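Local coordinates for protein putative acyl-CoA dehydrogenase (Burkholderia xenovorans, PDB 5JSC) that has the acyl-CoA dehydrogenase fold and binds flavin-adenine dinucleotide between subunits, its exact role being unassigned, at residues 56-61 with 139-144; 62-67 with 106-111; 116-121 with 242-247; 153-158 with 249-254. One frame throughout, in Å; residues are numbered along the deposited sequence. Where two conformers were deposited one is given.

Interaction 1: 56-61 with 139-144; sequences TCRRLV and TAIAAF. With FAD (flavin-adenine dinucleotide), chain M.
Ile-141 holds CG1 anti to its own carbonyl carbon (chi1 -62°), and its chain runs on straight to CD1. The methyl CD1 thus reaches the side of helix 53-66. On that helix Val-61 turns CG1 anti to its backbone N (chi1 170°), which brings this methyl against the isoleucine. Val-61 CG1 lies 4.1 Å from Ile-141 CG1, and the two side chains meet at a slant. The tip goes further. Ile-141 CD1 comes to 3.8 Å from Arg-58 CG, the aliphatic root of the arginine, and the two chains cross at about a right angle. Arg-58 and Val-61, on one side of the helix, therefore receive a single isoleucine.

The loop 139-144 is fixed by polar bonds on its backbone. Ile-141 N donates to Asp-185 OD2, and Gln-112 of helix 103-122 bonds both Ala-140 O and Ala-142 N. At the far end, Phe-144 belongs to the flavin-adenine dinucleotide pocket. Its O accepts from FAD N3 at 2.8 Å, and the bond is almost straight, 174° at the hydrogen.

No hydrogen bond joins the helix to the loop. Their contact is purely van der Waals, while the same loop ends in a directional bond that addresses the flavin ring through a backbone carbonyl.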
# COMPACT_ATOMS: atom_id res chain seq x y z
N THR C 56 -37.12 -9.85 9.10
CA THR C 56 -36.78 -8.50 8.67
C THR C 56 -36.68 -8.43 7.15
O THR C 56 -37.16 -7.46 6.54
CB THR C 56 -35.49 -8.04 9.34
OG1 THR C 56 -35.68 -7.98 10.76
CG2 THR C 56 -35.08 -6.66 8.83
N CYS C 57 -36.06 -9.43 6.52
CA CYS C 57 -35.95 -9.48 5.05
C CYS C 57 -37.33 -9.50 4.41
O CYS C 57 -37.62 -8.76 3.47
CB CYS C 57 -35.16 -10.72 4.61
SG CYS C 57 -35.59 -11.47 2.95
N ARG C 58 -38.20 -10.38 4.92
CA ARG C 58 -39.55 -10.48 4.38
C ARG C 58 -40.28 -9.14 4.48
O ARG C 58 -40.93 -8.71 3.52
CB ARG C 58 -40.34 -11.56 5.11
CG ARG C 58 -39.89 -12.99 4.83
CD ARG C 58 -40.78 -13.97 5.58
NE ARG C 58 -40.73 -15.31 5.02
CZ ARG C 58 -40.15 -16.35 5.60
NH1 ARG C 58 -39.55 -16.21 6.78
NH2 ARG C 58 -40.17 -17.54 5.01
N ARG C 59 -40.18 -8.48 5.63
CA ARG C 59 -40.85 -7.20 5.81
C ARG C 59 -40.28 -6.15 4.87
O ARG C 59 -41.04 -5.38 4.26
CB ARG C 59 -40.72 -6.77 7.27
CG ARG C 59 -41.36 -5.44 7.62
CD ARG C 59 -41.41 -5.25 9.14
NE ARG C 59 -40.09 -5.15 9.76
CZ ARG C 59 -39.51 -6.09 10.49
NH1 ARG C 59 -40.13 -7.24 10.73
NH2 ARG C 59 -38.30 -5.89 11.01
N LEU C 60 -38.96 -6.11 4.73
CA LEU C 60 -38.32 -5.12 3.86
C LEU C 60 -38.71 -5.32 2.40
O LEU C 60 -38.97 -4.35 1.69
CB LEU C 60 -36.80 -5.18 4.03
CG LEU C 60 -36.28 -4.55 5.32
CD1 LEU C 60 -34.84 -4.97 5.56
CD2 LEU C 60 -36.39 -3.02 5.24
N VAL C 61 -38.77 -6.58 1.94
CA VAL C 61 -39.18 -6.84 0.56
C VAL C 61 -40.60 -6.34 0.33
O VAL C 61 -40.89 -5.68 -0.68
CB VAL C 61 -39.04 -8.33 0.21
CG1 VAL C 61 -39.70 -8.64 -1.14
CG2 VAL C 61 -37.56 -8.74 0.18
N THR C 139 -44.09 -9.30 -3.58
CA THR C 139 -44.87 -10.43 -3.07
C THR C 139 -44.25 -11.78 -3.40
O THR C 139 -44.82 -12.81 -3.04
CB THR C 139 -46.31 -10.37 -3.60
OG1 THR C 139 -46.31 -10.48 -5.02
CG2 THR C 139 -46.98 -9.06 -3.17
N ALA C 140 -43.10 -11.80 -4.08
CA ALA C 140 -42.31 -13.01 -4.25
C ALA C 140 -40.85 -12.67 -4.01
O ALA C 140 -40.33 -11.71 -4.60
CB ALA C 140 -42.46 -13.61 -5.65
N ILE C 141 -40.19 -13.45 -3.16
CA ILE C 141 -38.79 -13.24 -2.82
C ILE C 141 -37.93 -14.10 -3.75
O ILE C 141 -38.14 -15.32 -3.85
CB ILE C 141 -38.53 -13.59 -1.34
CG1 ILE C 141 -39.36 -12.65 -0.44
CG2 ILE C 141 -37.05 -13.50 -1.01
CD1 ILE C 141 -39.25 -12.97 1.04
N ALA C 142 -36.96 -13.47 -4.42
CA ALA C 142 -36.14 -14.11 -5.43
C ALA C 142 -34.81 -14.58 -4.86
O ALA C 142 -34.36 -14.10 -3.82
CB ALA C 142 -35.88 -13.14 -6.60
N ALA C 143 -34.18 -15.51 -5.57
CA ALA C 143 -32.86 -16.01 -5.19
C ALA C 143 -32.13 -16.53 -6.42
O ALA C 143 -32.75 -16.94 -7.41
CB ALA C 143 -32.97 -17.11 -4.13
N PHE C 144 -30.80 -16.51 -6.34
CA PHE C 144 -29.88 -16.79 -7.44
C PHE C 144 -28.94 -17.89 -6.96
O PHE C 144 -28.09 -17.64 -6.10
CB PHE C 144 -29.12 -15.51 -7.79
CG PHE C 144 -28.15 -15.62 -8.93
CD1 PHE C 144 -28.59 -15.50 -10.24
CD2 PHE C 144 -26.78 -15.73 -8.70
CE1 PHE C 144 -27.69 -15.54 -11.30
CE2 PHE C 144 -25.88 -15.76 -9.76
CZ PHE C 144 -26.34 -15.67 -11.06
PA FAD M . -13.29 -20.20 -3.89
O1A FAD M . -13.87 -20.36 -5.25
O2A FAD M . -12.73 -21.46 -3.22
O5B FAD M . -12.18 -19.07 -3.96
C5B FAD M . -11.38 -18.80 -2.80
C4B FAD M . -10.55 -17.58 -3.14
O4B FAD M . -9.65 -17.92 -4.21
C3B FAD M . -11.34 -16.40 -3.70
O3B FAD M . -12.01 -15.64 -2.69
C2B FAD M . -10.24 -15.62 -4.43
O2B FAD M . -9.53 -14.79 -3.51
C1B FAD M . -9.32 -16.74 -4.93
N9A FAD M . -9.42 -17.05 -6.35
C8A FAD M . -10.53 -17.46 -7.04
N7A FAD M . -10.30 -17.75 -8.30
C5A FAD M . -8.94 -17.52 -8.45
C6A FAD M . -8.07 -17.65 -9.55
N6A FAD M . -8.47 -18.05 -10.76
N1A FAD M . -6.77 -17.35 -9.37
C2A FAD M . -6.37 -16.92 -8.16
N3A FAD M . -7.10 -16.76 -7.05
C4A FAD M . -8.38 -17.08 -7.26
N1 FAD M . -23.49 -17.46 -4.32
C2 FAD M . -24.63 -17.68 -5.04
O2 FAD M . -24.68 -18.51 -5.97
N3 FAD M . -25.77 -16.99 -4.72
C4 FAD M . -25.90 -16.06 -3.71
O4 FAD M . -26.99 -15.56 -3.46
C4X FAD M . -24.69 -15.80 -2.99
N5 FAD M . -24.74 -14.98 -1.98
C5X FAD M . -23.63 -14.89 -1.15
C6 FAD M . -23.72 -14.13 0.02
C7 FAD M . -22.68 -14.09 0.93
C7M FAD M . -22.84 -13.30 2.20
C8 FAD M . -21.50 -14.81 0.66
C8M FAD M . -20.34 -14.80 1.63
C9 FAD M . -21.39 -15.55 -0.51
C9A FAD M . -22.45 -15.60 -1.42
N10 FAD M . -22.41 -16.42 -2.56
C10 FAD M . -23.53 -16.57 -3.35
C1' FAD M . -21.22 -17.24 -2.82
C2' FAD M . -20.06 -16.45 -3.43
O2' FAD M . -20.36 -16.08 -4.78
C3' FAD M . -18.80 -17.30 -3.40
O3' FAD M . -18.45 -17.42 -2.03
C4' FAD M . -17.63 -16.71 -4.19
O4' FAD M . -17.90 -16.82 -5.59
C5' FAD M . -16.32 -17.40 -3.86
O5' FAD M . -16.49 -18.81 -4.11
P FAD M . -15.96 -19.81 -2.94
O1P FAD M . -16.51 -19.42 -1.61
O2P FAD M . -16.24 -21.22 -3.36
O3P FAD M . -14.38 -19.58 -2.91

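Interaction 2: 62-67 with 106-111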
# COMPACT_ATOMS: atom_id res chain seq x y z
N ARG C 62 -41.51 -6.64 1.26
CA ARG C 62 -42.88 -6.17 1.12
C ARG C 62 -42.95 -4.64 1.10
O ARG C 62 -43.68 -4.06 0.28
CB ARG C 62 -43.76 -6.74 2.24
CG ARG C 62 -43.85 -8.25 2.24
CD ARG C 62 -44.90 -8.75 3.23
NE ARG C 62 -44.59 -8.39 4.61
CZ ARG C 62 -44.12 -9.24 5.52
NH1 ARG C 62 -43.92 -10.51 5.20
NH2 ARG C 62 -43.87 -8.82 6.75
N GLU C 63 -42.22 -3.98 2.00
CA GLU C 63 -42.28 -2.53 2.11
C GLU C 63 -41.65 -1.85 0.90
O GLU C 63 -42.20 -0.89 0.35
CB GLU C 63 -41.58 -2.06 3.38
CG GLU C 63 -42.26 -2.47 4.67
CD GLU C 63 -41.47 -2.06 5.89
OE1 GLU C 63 -40.31 -1.61 5.73
OE2 GLU C 63 -42.00 -2.18 7.01
N LEU C 64 -40.46 -2.32 0.50
CA LEU C 64 -39.83 -1.76 -0.69
C LEU C 64 -40.70 -2.00 -1.92
O LEU C 64 -40.81 -1.12 -2.79
CB LEU C 64 -38.45 -2.39 -0.89
CG LEU C 64 -37.36 -1.96 0.10
CD1 LEU C 64 -36.19 -2.92 0.03
CD2 LEU C 64 -36.90 -0.54 -0.18
N GLY C 65 -41.34 -3.16 -1.99
CA GLY C 65 -42.22 -3.45 -3.11
C GLY C 65 -43.40 -2.50 -3.16
O GLY C 65 -43.72 -1.94 -4.21
N ALA C 66 -44.06 -2.30 -2.02
CA ALA C 66 -45.23 -1.44 -1.98
C ALA C 66 -44.88 0.00 -2.32
O ALA C 66 -45.71 0.73 -2.89
CB ALA C 66 -45.89 -1.50 -0.60
N ALA C 67 -43.66 0.43 -2.00
CA ALA C 67 -43.22 1.79 -2.28
C ALA C 67 -42.73 1.99 -3.71
O ALA C 67 -42.43 3.13 -4.09
CB ALA C 67 -42.12 2.20 -1.30
N ASP C 106 -30.45 -2.90 1.94
CA ASP C 106 -29.72 -3.07 0.69
C ASP C 106 -29.80 -4.50 0.18
O ASP C 106 -30.07 -4.75 -1.00
CB ASP C 106 -28.25 -2.67 0.87
CG ASP C 106 -27.41 -3.10 -0.30
OD1 ASP C 106 -27.60 -2.53 -1.39
OD2 ASP C 106 -26.56 -4.03 -0.16
N PHE C 107 -29.56 -5.47 1.08
CA PHE C 107 -29.60 -6.88 0.72
C PHE C 107 -30.96 -7.26 0.14
O PHE C 107 -31.04 -7.97 -0.87
CB PHE C 107 -29.29 -7.71 1.98
CG PHE C 107 -29.22 -9.19 1.75
CD1 PHE C 107 -30.34 -9.99 1.89
CD2 PHE C 107 -28.00 -9.80 1.46
CE1 PHE C 107 -30.28 -11.35 1.70
CE2 PHE C 107 -27.93 -11.18 1.28
CZ PHE C 107 -29.07 -11.95 1.40
N ALA C 108 -32.04 -6.80 0.77
CA ALA C 108 -33.38 -7.14 0.32
C ALA C 108 -33.62 -6.64 -1.10
O ALA C 108 -34.12 -7.38 -1.95
CB ALA C 108 -34.41 -6.56 1.28
N LEU C 109 -33.29 -5.37 -1.37
CA LEU C 109 -33.51 -4.86 -2.72
C LEU C 109 -32.59 -5.55 -3.72
O LEU C 109 -33.02 -5.93 -4.82
CB LEU C 109 -33.30 -3.35 -2.76
CG LEU C 109 -33.62 -2.73 -4.13
CD1 LEU C 109 -34.47 -1.44 -4.01
CD2 LEU C 109 -32.35 -2.43 -4.90
N ALA C 110 -31.32 -5.74 -3.34
CA ALA C 110 -30.35 -6.35 -4.24
C ALA C 110 -30.82 -7.70 -4.74
O ALA C 110 -30.70 -8.02 -5.93
CB ALA C 110 -29.01 -6.49 -3.53
N MET C 111 -31.33 -8.54 -3.83
CA MET C 111 -31.68 -9.90 -4.23
C MET C 111 -32.94 -9.96 -5.08
O MET C 111 -33.09 -10.91 -5.85
CB MET C 111 -31.83 -10.79 -3.00
CG MET C 111 -30.51 -11.07 -2.31
SD MET C 111 -29.21 -11.62 -3.44
CE MET C 111 -30.03 -12.98 -4.30
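This contact belongs to the helical N-terminal domain of the acyl-CoA dehydrogenase family, where helix 53-66 packs against helix 103-122. It lies near the C-terminal end of the first helix and in the earlier part of the second. One leucine carries it. Leu-64 points from the first helix toward the second, with CG anti to its carbonyl carbon (chi1 -72°). Its methyl CD1 makes the touch. CD1 lies 4.0 Å from Leu-109 CB and also 4.0 Å from Leu-109 N, and it is 4.2 Å from Ala-108 CB. The methyl therefore rests on the backbone and the first side-chain carbons of two successive residues.

Leu-109 gives only the root of its side chain to this meeting. Its CG stands anti to the backbone N (chi1 -176°) and lies farther from Leu-64 CD1 than CB does, which leaves the touch to CB. The two leucine side chains cross at about a right angle. Ala-108 has only its methyl, so the helix surface is low there and Leu-64 can come close to it. The three touching residues are buried. The contact is wholly apolar, with no hydrogen bond between the helices. Each helix keeps its own backbone bonds, such as Ala-66 N to Arg-62 O at 2.9 Å.

Other helices cover the sides. Trp-40 of helix 28-44 packs on Leu-64, and Arg-95 and Leu-98 of helix 88-101 pack on Leu-109. Phe-107 faces another way: its ring stacks with that of His-226, and its side chain also touches Ser-179 of strand 168-179.

Interaction 3: 116-121 with 242-247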
# COMPACT_ATOMS: atom_id res chain seq x y z
N SER C 116 -33.94 -12.22 -9.84
CA SER C 116 -34.84 -12.24 -10.98
C SER C 116 -34.17 -11.87 -12.29
O SER C 116 -34.81 -11.99 -13.34
CB SER C 116 -36.03 -11.29 -10.75
OG SER C 116 -35.61 -9.93 -10.75
N GLY C 117 -32.91 -11.43 -12.27
CA GLY C 117 -32.30 -10.89 -13.47
C GLY C 117 -32.24 -11.89 -14.61
O GLY C 117 -32.40 -11.53 -15.78
N ALA C 118 -31.98 -13.17 -14.30
CA ALA C 118 -31.92 -14.16 -15.36
C ALA C 118 -33.28 -14.34 -16.03
O ALA C 118 -33.34 -14.71 -17.21
CB ALA C 118 -31.39 -15.49 -14.82
N ILE C 119 -34.36 -14.05 -15.31
CA ILE C 119 -35.70 -14.13 -15.89
C ILE C 119 -35.96 -12.90 -16.77
O ILE C 119 -36.51 -13.02 -17.87
CB ILE C 119 -36.77 -14.28 -14.79
CG1 ILE C 119 -36.47 -15.51 -13.92
CG2 ILE C 119 -38.18 -14.38 -15.38
CD1 ILE C 119 -37.40 -15.66 -12.72
N SER C 120 -35.57 -11.71 -16.30
CA SER C 120 -35.65 -10.53 -17.15
C SER C 120 -34.88 -10.73 -18.44
O SER C 120 -35.34 -10.34 -19.52
CB SER C 120 -35.12 -9.29 -16.42
OG SER C 120 -36.00 -8.86 -15.40
N LEU C 121 -33.70 -11.35 -18.36
CA LEU C 121 -32.84 -11.51 -19.52
C LEU C 121 -33.30 -12.65 -20.42
O LEU C 121 -33.26 -12.51 -21.65
CB LEU C 121 -31.40 -11.76 -19.08
CG LEU C 121 -30.63 -10.56 -18.52
CD1 LEU C 121 -29.25 -11.02 -18.02
CD2 LEU C 121 -30.50 -9.47 -19.56
N GLN C 242 -39.59 -24.94 -17.32
CA GLN C 242 -38.99 -24.02 -16.36
C GLN C 242 -37.56 -23.66 -16.72
O GLN C 242 -36.93 -22.89 -15.98
CB GLN C 242 -39.03 -24.62 -14.95
CG GLN C 242 -40.40 -24.70 -14.31
CD GLN C 242 -41.00 -23.33 -14.03
OE1 GLN C 242 -41.61 -22.73 -14.90
NE2 GLN C 242 -40.80 -22.83 -12.82
N MET C 243 -37.02 -24.20 -17.80
CA MET C 243 -35.68 -23.83 -18.22
C MET C 243 -35.67 -22.40 -18.75
O MET C 243 -36.57 -22.00 -19.50
CB MET C 243 -35.16 -24.79 -19.29
CG MET C 243 -33.72 -24.49 -19.71
SD MET C 243 -33.08 -25.61 -20.96
CE MET C 243 -33.01 -27.14 -20.03
N LEU C 244 -34.67 -21.63 -18.33
CA LEU C 244 -34.43 -20.30 -18.87
C LEU C 244 -33.44 -20.40 -20.02
O LEU C 244 -32.29 -20.81 -19.82
CB LEU C 244 -33.90 -19.36 -17.79
CG LEU C 244 -34.83 -19.05 -16.63
CD1 LEU C 244 -34.07 -18.28 -15.53
CD2 LEU C 244 -36.03 -18.24 -17.11
N GLY C 245 -33.88 -20.02 -21.21
CA GLY C 245 -33.01 -20.11 -22.36
C GLY C 245 -32.88 -21.54 -22.85
O GLY C 245 -33.57 -22.46 -22.42
N ALA C 246 -31.95 -21.70 -23.78
CA ALA C 246 -31.77 -22.97 -24.45
C ALA C 246 -30.89 -23.91 -23.62
O ALA C 246 -30.05 -23.45 -22.83
CB ALA C 246 -31.13 -22.76 -25.82
N PRO C 247 -31.07 -25.22 -23.77
CA PRO C 247 -30.21 -26.17 -23.07
C PRO C 247 -28.74 -25.91 -23.40
O PRO C 247 -28.37 -25.73 -24.56
CB PRO C 247 -30.68 -27.53 -23.60
CG PRO C 247 -32.09 -27.30 -24.02
CD PRO C 247 -32.11 -25.90 -24.57
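Ala-118 and Ile-119 of helix 103-122 meet Leu-244 of the short, weakly bonded strand 243-244. In sequence order, Ser-116 comes first and serves the helix itself. Its O accepts from two backbone donors, Ile-119 N at 2.9 Å and Ser-120 N at 3.1 Å. The helix is kinked here, for the N of Ser-116 and that of Ile-119 lack the usual bond to the preceding turn. Ala-118 follows with a single methyl. Its CB lies 3.9 Å from Leu-244 CD1. Ile-119 comes next and adds CG1, 4.0 Å from the same leucine methyl. CG1 stands anti to the carbonyl carbon of Ile-119 (chi1 -56°), and the two side chains cross at a slant. One methyl, Leu-244 CD1, thus touches two neighbouring residues of the helix. Ser-120 OG then bonds Gly-75 N, and Leu-121 packs on Arg-256 of helix 250-286.

Leu-244 points toward the helix. All three touching residues are buried, and no hydrogen bond spans the contact.

The strand side is held by backbone bonds of Gln-242 and Leu-244 to Val-206 and Ala-204 of strand 202-208. Strand 243-244 is an outer edge, within the chain, of a mixed sheet with strands 144-145, 186-192 and 202-208. Val-188 of strand 186-192 and Val-206 extend the apolar surface under Ile-119 and Leu-244. Leu-253 and Thr-257 of helix 250-286 close in from another side, touching Leu-244 and Ala-118 respectively.

Interaction 4: 153-158 with 249-254; sequences SDVAAM and EGFKLA. With FAD (flavin-adenine dinucleotide), chain M.
The phosphate oxygen O1A of flavin-adenine dinucleotide is gripped by two groups of Ser-153. Ser-153 OG donates to FAD O1A at 2.8 Å, and Ser-153 N donates to the same oxygen at 3.0 Å with an angle of 160° at the hydrogen. The hydroxyl is set for this by its torsion: OG lies beside the backbone N (chi1 -58°), so both donors can reach one acceptor. Two bonds from one residue hold this oxygen from the backbone and the side chain together.

Just beyond this site, the loop packs on the start of helix 250-286. The contact joins the middle domain of the acyl-CoA dehydrogenase fold to its helical C-terminal domain. Asp-154 is the centre of an inverse gamma turn, and the chain then forms a short 3-10 turn at 155-156. Asp-154 OD2 accepts from Phe-290 N of the second subunit, which ties this loop to that subunit as well.

Phe-251 makes the contact from the helix side. Its CG is anti to the backbone N (chi1 -177°), and the ring reaches the loop through the CE1 corner. Val-155 CG1 lies 3.7 Å from Phe-251 CE1, and the two side chains cross obliquely. Ala-156 meets the same ring carbon with its methyl. Ile-202 of strand 202-208 also packs on Phe-251, and the carbonyls of Ala-156 and Met-158 both bond Arg-192 NH2. The backbone takes part too, with Ala-156 N 3.8 Å from Phe-251 CE1.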
# COMPACT_ATOMS: atom_id res chain seq x y z
N SER C 153 -15.94 -19.74 -7.30
CA SER C 153 -15.25 -19.02 -8.38
C SER C 153 -15.28 -19.82 -9.68
O SER C 153 -15.48 -19.25 -10.76
CB SER C 153 -13.81 -18.73 -7.98
OG SER C 153 -13.76 -17.98 -6.78
N ASP C 154 -15.07 -21.13 -9.60
CA ASP C 154 -14.96 -21.98 -10.78
C ASP C 154 -16.34 -22.50 -11.19
O ASP C 154 -16.64 -23.69 -11.12
CB ASP C 154 -13.98 -23.12 -10.52
CG ASP C 154 -13.67 -23.93 -11.77
OD1 ASP C 154 -14.08 -23.52 -12.88
OD2 ASP C 154 -13.02 -24.98 -11.62
N VAL C 155 -17.16 -21.55 -11.64
CA VAL C 155 -18.54 -21.81 -12.05
C VAL C 155 -18.60 -22.83 -13.17
O VAL C 155 -19.51 -23.67 -13.23
CB VAL C 155 -19.21 -20.49 -12.48
CG1 VAL C 155 -20.58 -20.75 -13.08
CG2 VAL C 155 -19.29 -19.54 -11.33
N ALA C 156 -17.64 -22.75 -14.10
CA ALA C 156 -17.69 -23.62 -15.27
C ALA C 156 -17.59 -25.09 -14.89
O ALA C 156 -17.97 -25.94 -15.70
CB ALA C 156 -16.56 -23.27 -16.24
N ALA C 157 -17.10 -25.40 -13.69
CA ALA C 157 -16.94 -26.78 -13.25
C ALA C 157 -17.98 -27.20 -12.22
O ALA C 157 -17.75 -28.17 -11.49
CB ALA C 157 -15.53 -26.99 -12.69
N MET C 158 -19.11 -26.51 -12.14
CA MET C 158 -20.15 -26.88 -11.19
C MET C 158 -20.58 -28.33 -11.42
O MET C 158 -20.49 -28.86 -12.53
CB MET C 158 -21.36 -25.95 -11.31
CG MET C 158 -22.15 -26.15 -12.60
SD MET C 158 -23.65 -25.14 -12.63
CE MET C 158 -22.92 -23.52 -12.75
N GLU C 249 -27.06 -23.25 -22.54
CA GLU C 249 -26.77 -21.82 -22.61
C GLU C 249 -26.86 -21.16 -21.24
O GLU C 249 -26.92 -19.92 -21.15
CB GLU C 249 -27.70 -21.14 -23.60
N GLY C 250 -26.84 -21.95 -20.16
CA GLY C 250 -27.02 -21.38 -18.83
C GLY C 250 -25.82 -20.61 -18.31
O GLY C 250 -26.00 -19.67 -17.52
N PHE C 251 -24.61 -20.99 -18.71
CA PHE C 251 -23.42 -20.30 -18.21
C PHE C 251 -23.42 -18.84 -18.63
O PHE C 251 -23.20 -17.94 -17.81
CB PHE C 251 -22.15 -21.01 -18.69
CG PHE C 251 -20.88 -20.41 -18.17
CD1 PHE C 251 -20.35 -20.83 -16.96
CD2 PHE C 251 -20.20 -19.44 -18.89
CE1 PHE C 251 -19.18 -20.27 -16.46
CE2 PHE C 251 -19.03 -18.89 -18.40
CZ PHE C 251 -18.52 -19.31 -17.19
N LYS C 252 -23.67 -18.58 -19.92
CA LYS C 252 -23.70 -17.20 -20.39
C LYS C 252 -24.82 -16.41 -19.72
O LYS C 252 -24.65 -15.21 -19.45
CB LYS C 252 -23.86 -17.16 -21.91
CG LYS C 252 -22.58 -17.50 -22.64
CD LYS C 252 -22.77 -17.46 -24.14
CE LYS C 252 -21.52 -17.93 -24.86
NZ LYS C 252 -21.78 -18.11 -26.31
N LEU C 253 -25.95 -17.05 -19.44
CA LEU C 253 -27.03 -16.36 -18.74
C LEU C 253 -26.60 -15.95 -17.34
O LEU C 253 -26.85 -14.82 -16.90
CB LEU C 253 -28.27 -17.24 -18.70
CG LEU C 253 -29.53 -16.57 -18.17
CD1 LEU C 253 -29.86 -15.32 -18.98
CD2 LEU C 253 -30.70 -17.55 -18.20
N ALA C 254 -25.93 -16.85 -16.61
CA ALA C 254 -25.41 -16.49 -15.29
C ALA C 254 -24.44 -15.33 -15.40
O ALA C 254 -24.51 -14.37 -14.62
CB ALA C 254 -24.72 -17.70 -14.65
PA FAD M . -13.29 -20.20 -3.89
O1A FAD M . -13.87 -20.36 -5.25
O2A FAD M . -12.73 -21.46 -3.22
O5B FAD M . -12.18 -19.07 -3.96
C5B FAD M . -11.38 -18.80 -2.80
C4B FAD M . -10.55 -17.58 -3.14
O4B FAD M . -9.65 -17.92 -4.21
C3B FAD M . -11.34 -16.40 -3.70
O3B FAD M . -12.01 -15.64 -2.69
C2B FAD M . -10.24 -15.62 -4.43
O2B FAD M . -9.53 -14.79 -3.51
C1B FAD M . -9.32 -16.74 -4.93
N9A FAD M . -9.42 -17.05 -6.35
C8A FAD M . -10.53 -17.46 -7.04
N7A FAD M . -10.30 -17.75 -8.30
C5A FAD M . -8.94 -17.52 -8.45
C6A FAD M . -8.07 -17.65 -9.55
N6A FAD M . -8.47 -18.05 -10.76
N1A FAD M . -6.77 -17.35 -9.37
C2A FAD M . -6.37 -16.92 -8.16
N3A FAD M . -7.10 -16.76 -7.05
C4A FAD M . -8.38 -17.08 -7.26
N1 FAD M . -23.49 -17.46 -4.32
C2 FAD M . -24.63 -17.68 -5.04
O2 FAD M . -24.68 -18.51 -5.97
N3 FAD M . -25.77 -16.99 -4.72
C4 FAD M . -25.90 -16.06 -3.71
O4 FAD M . -26.99 -15.56 -3.46
C4X FAD M . -24.69 -15.80 -2.99
N5 FAD M . -24.74 -14.98 -1.98
C5X FAD M . -23.63 -14.89 -1.15
C6 FAD M . -23.72 -14.13 0.02
C7 FAD M . -22.68 -14.09 0.93
C7M FAD M . -22.84 -13.30 2.20
C8 FAD M . -21.50 -14.81 0.66
C8M FAD M . -20.34 -14.80 1.63
C9 FAD M . -21.39 -15.55 -0.51
C9A FAD M . -22.45 -15.60 -1.42
N10 FAD M . -22.41 -16.42 -2.56
C10 FAD M . -23.53 -16.57 -3.35
C1' FAD M . -21.22 -17.24 -2.82
C2' FAD M . -20.06 -16.45 -3.43
O2' FAD M . -20.36 -16.08 -4.78
C3' FAD M . -18.80 -17.30 -3.40
O3' FAD M . -18.45 -17.42 -2.03
C4' FAD M . -17.63 -16.71 -4.19
O4' FAD M . -17.90 -16.82 -5.59
C5' FAD M . -16.32 -17.40 -3.86
O5' FAD M . -16.49 -18.81 -4.11
P FAD M . -15.96 -19.81 -2.94
O1P FAD M . -16.51 -19.42 -1.61
O2P FAD M . -16.24 -21.22 -3.36
O3P FAD M . -14.38 -19.58 -2.91

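In the fold
From the N terminus, helix 53-66 supplies the first segments of interactions 1 and 2. Interaction 2 closes the shorter loop, onto helix 103-122, and lies within the longer loop that interaction 1 closes at 139-144. The two touch, as Leu-60 and Val-61 pack on Ala-108. Further along helix 103-122, interaction 3 starts at 116-121 and reaches strand 243-244, so its loop crosses that of interaction 1. Interaction 4 runs from 153-158, after interaction 1 has closed, to 249-254 at the start of helix 250-286. It crosses interaction 3, touching it through Leu-253. Together they tie the N-terminal helices to the mixed sheet of strand 243-244 and to helix 250-286. Interactions 1 and 4 both touch the flavin-adenine dinucleotide.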